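Local coordinates for YkuI protein (Bacillus subtilis, PDB 2BAS) that binds the second messenger cyclic di-GMP through its EAL domain and is probably a cyclic-di-GMP phosphodiesterase, at residues 326-337 / 348-357. Sequence-based numbering, arbitrary orientation.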
loop_
_atom_site.group_PDB
_atom_site.type_symbol
_atom_site.label_atom_id
_atom_site.label_comp_id
_atom_site.label_asym_id
_atom_site.label_seq_id
_atom_site.Cartn_x
_atom_site.Cartn_y
_atom_site.Cartn_z
ATOM N N ALA A 326 29.325 -19.209 -2.610
ATOM C CA ALA A 326 29.317 -18.340 -1.431
ATOM C C ALA A 326 30.689 -17.775 -1.133
ATOM O O ALA A 326 30.827 -16.577 -0.891
ATOM C CB ALA A 326 28.788 -19.080 -0.207
ATOM N N GLU A 327 31.693 -18.645 -1.145
ATOM C CA GLU A 327 33.072 -18.252 -0.892
ATOM C C GLU A 327 33.639 -17.353 -1.983
ATOM O O GLU A 327 34.391 -16.424 -1.693
ATOM C CB GLU A 327 33.957 -19.488 -0.684
ATOM C CG GLU A 327 33.676 -20.247 0.623
ATOM C CD GLU A 327 34.104 -19.487 1.890
ATOM O OE1 GLU A 327 34.423 -18.271 1.828
ATOM O OE2 GLU A 327 34.117 -20.116 2.967
ATOM N N GLU A 328 33.273 -17.625 -3.231
ATOM C CA GLU A 328 33.681 -16.789 -4.357
ATOM C C GLU A 328 33.043 -15.396 -4.257
ATOM O O GLU A 328 33.680 -14.391 -4.573
ATOM C CB GLU A 328 33.295 -17.456 -5.679
ATOM C CG GLU A 328 33.791 -16.730 -6.924
ATOM C CD GLU A 328 35.303 -16.692 -7.018
ATOM O OE1 GLU A 328 35.852 -15.578 -7.119
ATOM O OE2 GLU A 328 35.944 -17.769 -6.974
ATOM N N LEU A 329 31.791 -15.348 -3.813
ATOM C CA LEU A 329 31.082 -14.083 -3.643
ATOM C C LEU A 329 31.029 -13.613 -2.179
ATOM O O LEU A 329 30.196 -12.775 -1.813
ATOM C CB LEU A 329 29.661 -14.187 -4.232
ATOM C CG LEU A 329 29.498 -14.431 -5.739
ATOM C CD1 LEU A 329 28.055 -14.299 -6.124
ATOM C CD2 LEU A 329 30.335 -13.488 -6.591
ATOM N N THR A 330 31.943 -14.118 -1.353
ATOM C CA THR A 330 31.895 -13.855 0.095
ATOM C C THR A 330 31.694 -12.396 0.514
ATOM O O THR A 330 31.002 -12.123 1.503
ATOM C CB THR A 330 33.103 -14.455 0.854
ATOM O OG1 THR A 330 32.878 -14.323 2.263
ATOM C CG2 THR A 330 34.412 -13.754 0.485
ATOM N N ASP A 331 32.276 -11.473 -0.251
ATOM C CA ASP A 331 32.254 -10.047 0.092
ATOM C C ASP A 331 30.932 -9.317 -0.205
ATOM O O ASP A 331 30.689 -8.250 0.347
ATOM C CB ASP A 331 33.465 -9.323 -0.523
ATOM C CG ASP A 331 34.780 -9.653 0.212
ATOM O OD1 ASP A 331 34.708 -10.045 1.397
ATOM O OD2 ASP A 331 35.885 -9.516 -0.376
ATOM N N CYS A 332 30.066 -9.903 -1.035
ATOM C CA CYS A 332 28.812 -9.234 -1.400
ATOM C C CYS A 332 27.523 -10.012 -1.163
ATOM O O CYS A 332 26.478 -9.649 -1.697
ATOM C CB CYS A 332 28.858 -8.755 -2.855
ATOM S SG CYS A 332 29.169 -10.050 -4.067
ATOM N N SER A 333 27.571 -11.064 -0.357
ATOM C CA SER A 333 26.340 -11.793 -0.051
ATOM C C SER A 333 26.305 -12.361 1.369
ATOM O O SER A 333 27.318 -12.388 2.047
ATOM C CB SER A 333 26.036 -12.870 -1.116
ATOM O OG SER A 333 27.090 -13.808 -1.277
ATOM N N PHE A 334 25.130 -12.785 1.825
ATOM C CA PHE A 334 25.022 -13.405 3.157
ATOM C C PHE A 334 24.067 -14.601 3.104
ATOM O O PHE A 334 23.983 -15.379 4.041
ATOM C CB PHE A 334 24.616 -12.391 4.250
ATOM C CG PHE A 334 23.156 -12.017 4.219
ATOM C CD1 PHE A 334 22.247 -12.648 5.069
ATOM C CD2 PHE A 334 22.691 -11.051 3.336
ATOM C CE1 PHE A 334 20.897 -12.318 5.049
ATOM C CE2 PHE A 334 21.354 -10.711 3.296
ATOM C CZ PHE A 334 20.445 -11.345 4.153
ATOM N N ARG A 335 23.367 -14.755 1.994
ATOM C CA ARG A 335 22.531 -15.949 1.783
ATOM C C ARG A 335 22.458 -16.294 0.308
ATOM O O ARG A 335 22.295 -15.400 -0.538
ATOM C CB ARG A 335 21.127 -15.768 2.347
ATOM C CG ARG A 335 20.417 -17.077 2.588
ATOM C CD ARG A 335 18.942 -16.894 2.845
ATOM N NE ARG A 335 18.641 -16.437 4.200
ATOM C CZ ARG A 335 18.290 -15.192 4.517
ATOM N NH1 ARG A 335 18.006 -14.888 5.776
ATOM N NH2 ARG A 335 18.210 -14.258 3.575
ATOM N N ILE A 336 22.623 -17.586 0.010
ATOM C CA ILE A 336 22.505 -18.127 -1.355
ATOM C C ILE A 336 21.727 -19.453 -1.341
ATOM O O ILE A 336 21.957 -20.291 -0.463
ATOM C CB ILE A 336 23.894 -18.318 -2.020
ATOM C CG1 ILE A 336 24.692 -17.016 -1.942
ATOM C CG2 ILE A 336 23.764 -18.769 -3.491
ATOM C CD1 ILE A 336 26.085 -17.080 -2.552
ATOM N N TYR A 337 20.815 -19.623 -2.310
ATOM C CA TYR A 337 20.006 -20.841 -2.484
ATOM C C TYR A 337 19.431 -20.913 -3.911
ATOM O O TYR A 337 19.407 -19.898 -4.619
ATOM C CB TYR A 337 18.866 -20.902 -1.446
ATOM C CG TYR A 337 17.843 -19.780 -1.551
ATOM C CD1 TYR A 337 16.616 -19.968 -2.190
ATOM C CD2 TYR A 337 18.116 -18.533 -1.027
ATOM C CE1 TYR A 337 15.686 -18.914 -2.286
ATOM C CE2 TYR A 337 17.220 -17.492 -1.119
ATOM C CZ TYR A 337 16.009 -17.674 -1.739
ATOM O OH TYR A 337 15.155 -16.591 -1.795
ATOM N N GLY A 348 19.637 -26.731 0.285
ATOM C CA GLY A 348 19.558 -26.066 1.577
ATOM C C GLY A 348 20.016 -24.631 1.353
ATOM O O GLY A 348 20.220 -24.217 0.204
ATOM N N ASN A 349 20.174 -23.867 2.434
ATOM C CA ASN A 349 20.719 -22.520 2.338
ATOM C C ASN A 349 22.176 -22.538 2.739
ATOM O O ASN A 349 22.585 -23.382 3.550
ATOM C CB ASN A 349 20.012 -21.562 3.307
ATOM C CG ASN A 349 18.701 -21.034 2.779
ATOM O OD1 ASN A 349 18.322 -21.281 1.640
ATOM N ND2 ASN A 349 17.993 -20.301 3.618
ATOM N N VAL A 350 22.963 -21.622 2.171
ATOM C CA VAL A 350 24.256 -21.283 2.764
ATOM C C VAL A 350 24.060 -19.876 3.296
ATOM O O VAL A 350 23.421 -19.047 2.635
ATOM C CB VAL A 350 25.499 -21.459 1.827
ATOM C CG1 VAL A 350 25.589 -22.899 1.353
ATOM C CG2 VAL A 350 25.481 -20.517 0.635
ATOM N N PHE A 351 24.562 -19.630 4.502
ATOM C CA PHE A 351 24.230 -18.418 5.236
ATOM C C PHE A 351 25.469 -17.891 5.924
ATOM O O PHE A 351 26.218 -18.657 6.533
ATOM C CB PHE A 351 23.116 -18.743 6.245
ATOM C CG PHE A 351 22.690 -17.590 7.106
ATOM C CD1 PHE A 351 21.785 -16.647 6.634
ATOM C CD2 PHE A 351 23.163 -17.466 8.407
ATOM C CE1 PHE A 351 21.364 -15.580 7.437
ATOM C CE2 PHE A 351 22.753 -16.397 9.221
ATOM C CZ PHE A 351 21.846 -15.453 8.730
ATOM N N LYS A 352 25.702 -16.588 5.794
ATOM C CA LYS A 352 26.865 -15.941 6.401
ATOM C C LYS A 352 26.485 -15.267 7.719
ATOM O O LYS A 352 25.817 -14.224 7.736
ATOM C CB LYS A 352 27.504 -14.945 5.428
ATOM C CG LYS A 352 28.827 -14.373 5.899
ATOM C CD LYS A 352 29.520 -13.535 4.830
ATOM C CE LYS A 352 30.974 -13.312 5.233
ATOM N NZ LYS A 352 31.704 -12.302 4.411
ATOM N N GLN A 353 26.914 -15.882 8.817
ATOM C CA GLN A 353 26.601 -15.415 10.153
ATOM C C GLN A 353 27.902 -15.077 10.857
ATOM O O GLN A 353 28.744 -15.951 11.082
ATOM C CB GLN A 353 25.850 -16.511 10.913
ATOM C CG GLN A 353 25.655 -16.264 12.406
ATOM C CD GLN A 353 25.470 -17.564 13.181
ATOM O OE1 GLN A 353 26.350 -17.963 13.943
ATOM N NE2 GLN A 353 24.338 -18.242 12.971
ATOM N N ASP A 354 28.066 -13.801 11.196
ATOM C CA ASP A 354 29.278 -13.320 11.863
ATOM C C ASP A 354 30.564 -13.664 11.094
ATOM O O ASP A 354 31.537 -14.120 11.684
ATOM C CB ASP A 354 29.347 -13.820 13.321
ATOM C CG ASP A 354 28.638 -12.890 14.307
ATOM O OD1 ASP A 354 27.559 -12.350 13.987
ATOM O OD2 ASP A 354 29.170 -12.699 15.420
ATOM N N GLY A 355 30.551 -13.461 9.778
ATOM C CA GLY A 355 31.755 -13.620 8.947
ATOM C C GLY A 355 32.163 -15.016 8.486
ATOM O O GLY A 355 33.164 -15.167 7.774
ATOM N N GLU A 356 31.397 -16.034 8.886
ATOM C CA GLU A 356 31.690 -17.428 8.535
ATOM C C GLU A 356 30.452 -18.090 7.917
ATOM O O GLU A 356 29.352 -17.996 8.467
ATOM C CB GLU A 356 32.148 -18.216 9.775
ATOM C CG GLU A 356 33.274 -17.569 10.593
ATOM C CD GLU A 356 34.679 -17.848 10.062
ATOM O OE1 GLU A 356 35.643 -17.279 10.620
ATOM O OE2 GLU A 356 34.834 -18.640 9.107
ATOM N N TRP A 357 30.633 -18.752 6.774
ATOM C CA TRP A 357 29.514 -19.375 6.049
ATOM C C TRP A 357 29.029 -20.649 6.715
ATOM O O TRP A 357 29.825 -21.457 7.188
ATOM C CB TRP A 357 29.871 -19.644 4.584
ATOM C CG TRP A 357 29.941 -18.404 3.792
ATOM C CD1 TRP A 357 31.059 -17.667 3.513
ATOM C CD2 TRP A 357 28.841 -17.712 3.194
ATOM N NE1 TRP A 357 30.723 -16.562 2.764
ATOM C CE2 TRP A 357 29.367 -16.566 2.552
ATOM C CE3 TRP A 357 27.459 -17.948 3.134
ATOM C CZ2 TRP A 357 28.561 -15.657 1.855
ATOM C CZ3 TRP A 357 26.653 -17.040 2.435
ATOM C CH2 TRP A 357 27.212 -15.907 1.809
HETATM O O HOH W 1 28.891 -10.589 3.581
#
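N349 opens the contact beside Y337, the two side chains running the same way with N349 OD1 next to Y337 CB, while N349 ND2 faces R335 CD. Their strands, 349-353 and 335-340, form a beta hairpin in the six-stranded antiparallel sheet of the EAL-associated signalling domain, with 356-360 outermost in this chain. V350 pairs with I336 through two backbone hydrogen bonds, I336 N to V350 O and V350 N to I336 O, both 3.1 Å. V350 CG2 touches both I336 CB and A326 CB, bringing helix 318-328 against the sheet. With CG anti to the backbone N (chi1 178°), F351 puts CE1 at the edge of the F334 ring, 3.9 Å from F334 CD1. The R335 guanidinium lies oblique to the F351 ring, held by salt bridges to E397, D418 and D395 outside the two segments. K352 N donates to F334 O (2.7 Å); its extended chain lets NZ donate to T330 OG1 (3.2 Å) and to T330 O (3.0 Å), the latter from 49° above the carbonyl plane. After the type I' turn, W357 has A326 CB over the centre of its six-membered ring (3.6 Å from the centroid) and K352 CB on the opposite face, offset toward the rim. W357 NE1 donates in the ring plane to T330 OG1 (3.1 Å, 165°). A leucine here would probably leave T330 OG1 without its indole donor and A326 without its CH-pi partner. T330 thus accepts from both ammonium and indole, fixing its loop to the sheet edge by polar as well as apolar contacts.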